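Local atomic coordinates of PHOX (Pseudomonas fluorescens, PDB entry 4A9V), a protein that hydrolyses phosphate esters as an alkaline phosphatase of the PhoX family, using a complex iron-calcium cofactor held in a beta-propeller. Residues F74-P77 with A83-A86; E117-I122 with V250-F255; G482-G487 with P540-L545. One frame throughout, in Å; residues are numbered along the deposited sequence.

Contact 1 of 3, residues F74-P77 with A83-A86. With EDO (1,2-ethanediol), chain O.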
# COMPACT_ATOMS: atom_id res chain seq x y z
N PHE A 74 -2.47 -13.80 -9.31
CA PHE A 74 -2.52 -13.95 -10.76
C PHE A 74 -2.93 -15.38 -11.09
O PHE A 74 -2.23 -16.33 -10.76
CB PHE A 74 -1.14 -13.67 -11.36
CG PHE A 74 -0.68 -12.25 -11.20
CD1 PHE A 74 -0.10 -11.81 -10.02
CD2 PHE A 74 -0.86 -11.33 -12.22
CE1 PHE A 74 0.27 -10.49 -9.85
CE2 PHE A 74 -0.49 -10.00 -12.06
CZ PHE A 74 0.08 -9.59 -10.88
N GLU A 75 -4.05 -15.52 -11.77
CA GLU A 75 -4.48 -16.79 -12.38
C GLU A 75 -3.34 -17.38 -13.19
O GLU A 75 -2.73 -16.66 -13.96
CB GLU A 75 -5.65 -16.54 -13.33
CG GLU A 75 -6.95 -16.19 -12.63
CD GLU A 75 -7.96 -15.54 -13.56
OE1 GLU A 75 -8.55 -16.26 -14.39
OE2 GLU A 75 -8.16 -14.31 -13.46
N PHE A 76 -3.10 -18.68 -13.08
CA PHE A 76 -2.07 -19.31 -13.88
C PHE A 76 -2.67 -19.78 -15.20
O PHE A 76 -3.58 -20.60 -15.21
CB PHE A 76 -1.49 -20.50 -13.11
CG PHE A 76 -0.12 -20.90 -13.58
CD1 PHE A 76 0.03 -21.62 -14.74
CD2 PHE A 76 1.01 -20.49 -12.89
CE1 PHE A 76 1.29 -21.93 -15.22
CE2 PHE A 76 2.27 -20.81 -13.36
CZ PHE A 76 2.41 -21.55 -14.51
N PRO A 77 -2.24 -19.20 -16.33
CA PRO A 77 -2.86 -19.57 -17.60
C PRO A 77 -2.83 -21.08 -17.84
O PRO A 77 -1.80 -21.71 -17.68
CB PRO A 77 -2.02 -18.82 -18.63
CG PRO A 77 -1.50 -17.63 -17.89
CD PRO A 77 -1.22 -18.15 -16.51
N ALA A 83 -1.80 -20.74 -9.09
CA ALA A 83 -1.81 -19.28 -9.19
C ALA A 83 -0.47 -18.78 -8.70
O ALA A 83 0.25 -19.49 -7.99
CB ALA A 83 -2.93 -18.69 -8.35
N LEU A 84 -0.11 -17.56 -9.08
CA LEU A 84 1.01 -16.88 -8.47
C LEU A 84 0.48 -15.75 -7.60
O LEU A 84 -0.51 -15.11 -7.94
CB LEU A 84 1.97 -16.30 -9.52
CG LEU A 84 2.55 -17.30 -10.52
CD1 LEU A 84 3.58 -16.58 -11.38
CD2 LEU A 84 3.18 -18.50 -9.82
N MET A 85 1.17 -15.49 -6.50
CA MET A 85 0.90 -14.30 -5.71
C MET A 85 2.17 -13.48 -5.61
O MET A 85 3.25 -14.03 -5.41
CB MET A 85 0.43 -14.70 -4.31
CG MET A 85 -0.90 -15.41 -4.34
SD MET A 85 -1.54 -15.91 -2.72
CE MET A 85 -2.02 -14.33 -2.02
N ALA A 86 2.05 -12.17 -5.79
CA ALA A 86 3.14 -11.26 -5.54
C ALA A 86 2.77 -10.45 -4.31
O ALA A 86 1.69 -9.85 -4.26
CB ALA A 86 3.34 -10.34 -6.74
C1 EDO O . -5.29 -13.31 -13.71
O1 EDO O . -5.71 -13.36 -12.23
C2 EDO O . -4.28 -12.17 -13.89
O2 EDO O . -3.35 -12.51 -14.93

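Contact 2 of 3, residues E117-I122 with V250-F255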
# COMPACT_ATOMS: atom_id res chain seq x y z
N GLU A 117 12.89 -6.67 2.86
CA GLU A 117 11.96 -5.78 2.18
C GLU A 117 11.95 -6.07 0.69
O GLU A 117 12.86 -6.71 0.18
CB GLU A 117 12.34 -4.32 2.45
CG GLU A 117 12.45 -4.04 3.95
CD GLU A 117 12.65 -2.59 4.33
OE1 GLU A 117 12.50 -1.68 3.50
OE2 GLU A 117 13.00 -2.37 5.51
N GLY A 118 10.91 -5.60 0.02
CA GLY A 118 10.78 -5.80 -1.42
C GLY A 118 9.50 -6.54 -1.73
O GLY A 118 8.42 -6.15 -1.27
N VAL A 119 9.62 -7.60 -2.53
CA VAL A 119 8.49 -8.40 -2.95
C VAL A 119 8.88 -9.87 -2.83
O VAL A 119 10.03 -10.26 -3.06
CB VAL A 119 8.06 -8.05 -4.40
CG1 VAL A 119 6.96 -8.97 -4.89
CG2 VAL A 119 7.61 -6.60 -4.47
N SER A 120 7.90 -10.69 -2.45
CA SER A 120 8.01 -12.14 -2.53
C SER A 120 6.98 -12.64 -3.54
O SER A 120 5.79 -12.41 -3.38
CB SER A 120 7.70 -12.76 -1.17
OG SER A 120 8.60 -12.33 -0.18
N VAL A 121 7.46 -13.27 -4.61
CA VAL A 121 6.59 -13.95 -5.56
C VAL A 121 6.55 -15.43 -5.21
O VAL A 121 7.60 -16.04 -5.00
CB VAL A 121 7.08 -13.80 -7.02
CG1 VAL A 121 6.13 -14.48 -7.99
CG2 VAL A 121 7.26 -12.33 -7.37
N ILE A 122 5.34 -15.96 -5.04
CA ILE A 122 5.17 -17.36 -4.67
C ILE A 122 4.13 -18.04 -5.55
O ILE A 122 3.19 -17.40 -6.02
CB ILE A 122 4.76 -17.52 -3.19
CG1 ILE A 122 3.38 -16.92 -2.91
CG2 ILE A 122 5.83 -16.92 -2.28
CD1 ILE A 122 2.89 -17.19 -1.50
N VAL A 250 7.02 0.38 -9.19
CA VAL A 250 7.91 -0.57 -9.82
C VAL A 250 7.09 -1.71 -10.41
O VAL A 250 6.23 -2.28 -9.75
CB VAL A 250 8.91 -1.13 -8.78
CG1 VAL A 250 9.88 -2.10 -9.43
CG2 VAL A 250 9.66 0.00 -8.09
N GLU A 251 7.34 -2.02 -11.68
CA GLU A 251 6.59 -3.05 -12.40
C GLU A 251 7.40 -4.34 -12.47
O GLU A 251 8.59 -4.35 -12.84
CB GLU A 251 6.25 -2.55 -13.81
CG GLU A 251 5.33 -3.49 -14.58
CD GLU A 251 4.82 -2.92 -15.89
OE1 GLU A 251 5.31 -1.86 -16.33
OE2 GLU A 251 3.99 -3.60 -16.53
N ILE A 252 6.75 -5.43 -12.07
CA ILE A 252 7.33 -6.76 -11.97
C ILE A 252 6.51 -7.74 -12.80
O ILE A 252 5.28 -7.74 -12.73
CB ILE A 252 7.33 -7.23 -10.49
CG1 ILE A 252 8.27 -6.36 -9.65
CG2 ILE A 252 7.69 -8.71 -10.36
CD1 ILE A 252 8.02 -6.42 -8.16
N ASP A 253 7.19 -8.61 -13.54
CA ASP A 253 6.54 -9.70 -14.25
C ASP A 253 6.66 -10.99 -13.45
O ASP A 253 7.72 -11.61 -13.45
CB ASP A 253 7.16 -9.88 -15.63
CG ASP A 253 6.48 -10.97 -16.44
OD1 ASP A 253 5.58 -11.65 -15.91
OD2 ASP A 253 6.88 -11.17 -17.62
N PRO A 254 5.60 -11.38 -12.74
CA PRO A 254 5.73 -12.55 -11.87
C PRO A 254 5.91 -13.85 -12.65
O PRO A 254 6.34 -14.86 -12.09
CB PRO A 254 4.42 -12.57 -11.09
CG PRO A 254 3.44 -11.89 -11.99
CD PRO A 254 4.22 -10.84 -12.73
N PHE A 255 5.54 -13.86 -13.93
CA PHE A 255 5.65 -15.07 -14.74
C PHE A 255 7.01 -15.23 -15.42
O PHE A 255 7.24 -16.21 -16.12
CB PHE A 255 4.53 -15.13 -15.77
CG PHE A 255 3.18 -15.38 -15.17
CD1 PHE A 255 2.76 -16.67 -14.87
CD2 PHE A 255 2.34 -14.33 -14.83
CE1 PHE A 255 1.54 -16.90 -14.27
CE2 PHE A 255 1.12 -14.56 -14.23
CZ PHE A 255 0.73 -15.85 -13.93

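Contact 3 of 3, residues G482-G487 with P540-L545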
# COMPACT_ATOMS: atom_id res chain seq x y z
N GLY A 482 -10.34 -3.45 -0.78
CA GLY A 482 -10.40 -4.35 -1.93
C GLY A 482 -11.84 -4.58 -2.32
O GLY A 482 -12.69 -4.75 -1.46
N PHE A 483 -12.11 -4.68 -3.61
CA PHE A 483 -13.39 -5.18 -4.10
C PHE A 483 -13.27 -6.65 -4.43
O PHE A 483 -12.24 -7.10 -4.94
CB PHE A 483 -13.83 -4.42 -5.36
CG PHE A 483 -14.65 -3.20 -5.07
CD1 PHE A 483 -15.97 -3.32 -4.67
CD2 PHE A 483 -14.12 -1.92 -5.23
CE1 PHE A 483 -16.73 -2.21 -4.41
CE2 PHE A 483 -14.88 -0.80 -4.96
CZ PHE A 483 -16.20 -0.95 -4.58
N ASP A 484 -14.35 -7.39 -4.23
CA ASP A 484 -14.50 -8.68 -4.87
C ASP A 484 -15.41 -8.58 -6.08
O ASP A 484 -15.95 -7.51 -6.39
CB ASP A 484 -14.98 -9.75 -3.87
CG ASP A 484 -16.32 -9.44 -3.25
OD1 ASP A 484 -17.15 -8.78 -3.90
OD2 ASP A 484 -16.57 -9.96 -2.13
N LYS A 485 -15.54 -9.67 -6.82
CA LYS A 485 -16.25 -9.65 -8.09
C LYS A 485 -17.72 -9.31 -7.91
O LYS A 485 -18.34 -8.72 -8.79
CB LYS A 485 -16.11 -11.00 -8.81
CG LYS A 485 -14.71 -11.26 -9.35
CD LYS A 485 -14.62 -12.62 -10.00
CE LYS A 485 -13.23 -12.91 -10.51
NZ LYS A 485 -13.13 -14.26 -11.13
N ALA A 486 -18.28 -9.67 -6.76
CA ALA A 486 -19.68 -9.39 -6.47
C ALA A 486 -19.93 -7.91 -6.20
O ALA A 486 -21.08 -7.47 -6.22
CB ALA A 486 -20.15 -10.22 -5.30
N GLY A 487 -18.88 -7.17 -5.86
CA GLY A 487 -19.02 -5.75 -5.55
C GLY A 487 -19.08 -5.42 -4.07
O GLY A 487 -19.43 -4.30 -3.71
N PRO A 540 -9.74 -16.87 -7.86
CA PRO A 540 -10.66 -16.52 -8.94
C PRO A 540 -12.11 -16.91 -8.65
O PRO A 540 -13.02 -16.13 -8.94
CB PRO A 540 -10.07 -17.25 -10.14
CG PRO A 540 -8.60 -17.24 -9.86
CD PRO A 540 -8.48 -17.44 -8.37
N ASP A 541 -12.31 -18.04 -7.96
CA ASP A 541 -13.65 -18.49 -7.64
C ASP A 541 -14.27 -17.82 -6.41
O ASP A 541 -15.43 -18.07 -6.11
CB ASP A 541 -13.70 -20.02 -7.51
CG ASP A 541 -12.97 -20.56 -6.28
OD1 ASP A 541 -12.49 -19.77 -5.43
OD2 ASP A 541 -12.85 -21.80 -6.16
N GLN A 542 -13.52 -16.91 -5.78
CA GLN A 542 -14.03 -16.07 -4.70
C GLN A 542 -14.34 -16.85 -3.42
O GLN A 542 -14.92 -16.30 -2.48
CB GLN A 542 -15.27 -15.28 -5.15
CG GLN A 542 -15.12 -14.58 -6.49
CD GLN A 542 -14.21 -13.37 -6.43
OE1 GLN A 542 -14.65 -12.29 -6.05
NE2 GLN A 542 -12.98 -13.52 -6.89
N LYS A 543 -13.85 -18.09 -3.35
CA LYS A 543 -14.07 -18.94 -2.18
C LYS A 543 -12.93 -18.87 -1.16
O LYS A 543 -13.06 -19.38 -0.05
CB LYS A 543 -14.33 -20.38 -2.63
CG LYS A 543 -15.61 -20.52 -3.42
CD LYS A 543 -15.76 -21.92 -3.96
CE LYS A 543 -17.07 -22.08 -4.70
NZ LYS A 543 -17.17 -23.42 -5.34
N THR A 544 -11.82 -18.23 -1.54
CA THR A 544 -10.74 -17.95 -0.61
C THR A 544 -10.40 -16.48 -0.66
O THR A 544 -10.22 -15.90 -1.73
CB THR A 544 -9.47 -18.78 -0.92
OG1 THR A 544 -9.80 -20.18 -0.92
CG2 THR A 544 -8.39 -18.54 0.12
N LEU A 545 -10.38 -15.86 0.51
CA LEU A 545 -9.93 -14.49 0.68
C LEU A 545 -8.59 -14.53 1.40
O LEU A 545 -8.49 -15.10 2.49
CB LEU A 545 -10.97 -13.70 1.51
CG LEU A 545 -10.78 -12.18 1.68
CD1 LEU A 545 -12.05 -11.56 2.27
CD2 LEU A 545 -9.59 -11.84 2.56
O HOH W 1 -17.25 -12.21 -5.22

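Contact 1 of 3, residues F74-P77 with A83-A86
Phe74 and Leu84 face each other as a hydrogen-bonded antiparallel pair. Phe74 N gives a short, nearly straight bond to Leu84 O at 2.7 Å, with an N-H...O angle of 174°. Leu84 N returns a bond to Phe74 O at 3.0 Å. Both side chains rise from the same face of the sheet.

The Phe74 side chain starts with CB, which lies 4.5 Å from Leu84 CB. CG stands beside the backbone N, chi1 -66°, which carries the ring along the neighbouring strand. CD1 therefore meets Leu84 O at 3.9 Å, and this oxygen sits at the ring edge, in the ring plane. Further out, CE1 comes to 4.4 Å from Ala86 CB. On the other edge, CD2 has O2 of the ethanediol molecule near the ring plane.

These two strands, 68-76 and 82-89, form a beta hairpin. They are the first two strands of a four-stranded antiparallel sheet in this propeller protein. Lys183 makes a cation-pi contact with the Phe74 ring, and Tyr189 also touches that side chain.

Phe76 points toward strand 82-89. Its CG is anti to the backbone N, and the ring edge meets the Leu84 methyl, with CD2 of Phe76 at 4.3 Å from CD2 of Leu84. The next pair, Glu75 and Ala83, is non-hydrogen-bonded. Glu75 N is not used across the hairpin and donates a hydrogen bond to O1 of the ethanediol at 2.8 Å. This molecule probably comes from the crystallisation liquor.

Contact 2 of 3, residues E117-I122 with V250-F255
Val119 and Ile252 meet tip to tip. Val119 CG2 lies 3.7 Å from Ile252 CD1, and the same methyl of Ile252 is 4.1 Å from Val119 CB. The backbones stay well apart here, with 9.2 Å between Val119 CA and Ile252 CA, so the two side chains span the gap. Ile252 does this with its longer branch. CG1 stands beside the backbone N, chi1 -66°, and the chain then runs extended to CD1, chi2 161°. The Val119 branch that receives it, CG2, is the one anti to the carbonyl carbon.

Two residues on, Val121 and Pro254 close the gap in another way. The chains are nearer, 6.5 Å between Val121 CA and Pro254 CA, and the side chains cross at about a right angle. Val121 CG1 touches Pro254 CB at 4.0 Å and Pro254 O at 4.1 Å. All four side chains are buried, and the contact holds by apolar packing, with no hydrogen bond between the segments. Ile143 also touches Ile252, and Thr191 touches Val119.

The far side is looser. After Ile252 the strand gives way to a loop, and Asp253 and Phe255 turn away from 117-122 and are partly exposed. An Asx turn shapes this loop: Phe255 N donates to Asp253 OD1 at 3.0 Å, coming from above the carboxylate plane. Phe255 itself rests on Leu84.

Strand 118-127 belongs to a four-stranded antiparallel sheet and strand 249-252 to a mixed sheet. Apolar side chains of strand 118-127 pack on the end of strand 249-252 and the loop that follows it, which is consistent with adjacent blades of a beta-propeller.

Contact 3 of 3, residues G482-G487 with P540-L545
Gln542 bends at chi2, -73°, and this turns its amide toward Lys485. Lys485 does the opposite: beyond CG its chain is fully extended, and it runs obliquely across that amide to Pro540. Lys485 CG lies 3.6 Å from Gln542 CD, and Lys485 CD is 3.6 Å from Gln542 NE2.

Polar bonds fix both ends. Lys485 N donates to Gln542 OE1 at 2.9 Å with an N-H...O angle of 169°, the donor standing somewhat out of the carbonyl plane. A water gives a second bond to Gln542 OE1 at 2.7 Å and accepts from Ala486 N. The lysine tip, NZ, reaches Pro540 O at 2.9 Å. Gln542 NE2 shares that carbonyl weakly, at 3.3 Å. The glutamine thus ties the backbone of one turn to that of the other.

With an alanine in place of this glutamine, Lys485 N and the water would probably lose their acceptor, and the lysine chain the amide it lies across.

Asp484 CB also lies close to Gln542 OE1, at 3.4 Å. The Asp484 carboxylate serves its own hairpin, with OD2 in a salt bridge to Arg488 NE and hydrogen-bonded to Trp490 NE1.

Asp484 to Gly487 is a type I beta turn joining strands 478-483 and 489-493. Gln542 lies in the turn between strands 532-538 and 544-550. The contact therefore links hairpin turns of two separate antiparallel sheets, with Asp484 also resting on Phe538 and Pro540 packing on Leu73 of strand 68-76.

The three contacts follow one another along the chain, each closing before the next opens. Contacts 1 and 2 have centres 12 Å apart and share a sheet, in which strands 82-89 and 118-127 are neighbours; Met85 N and Ile122 O probably hydrogen-bond between them. Contact 3 comes far later in the sequence, yet its centre is only 15 Å from that of contact 1, and Glu75 packs on Pro540. Contacts 2 and 3 do not touch, their nearest atoms being about 10 Å apart. The sheet of contact 1 thus has neighbours from the middle and the late part of the chain, consistent with blades that pack side by side around a propeller ring.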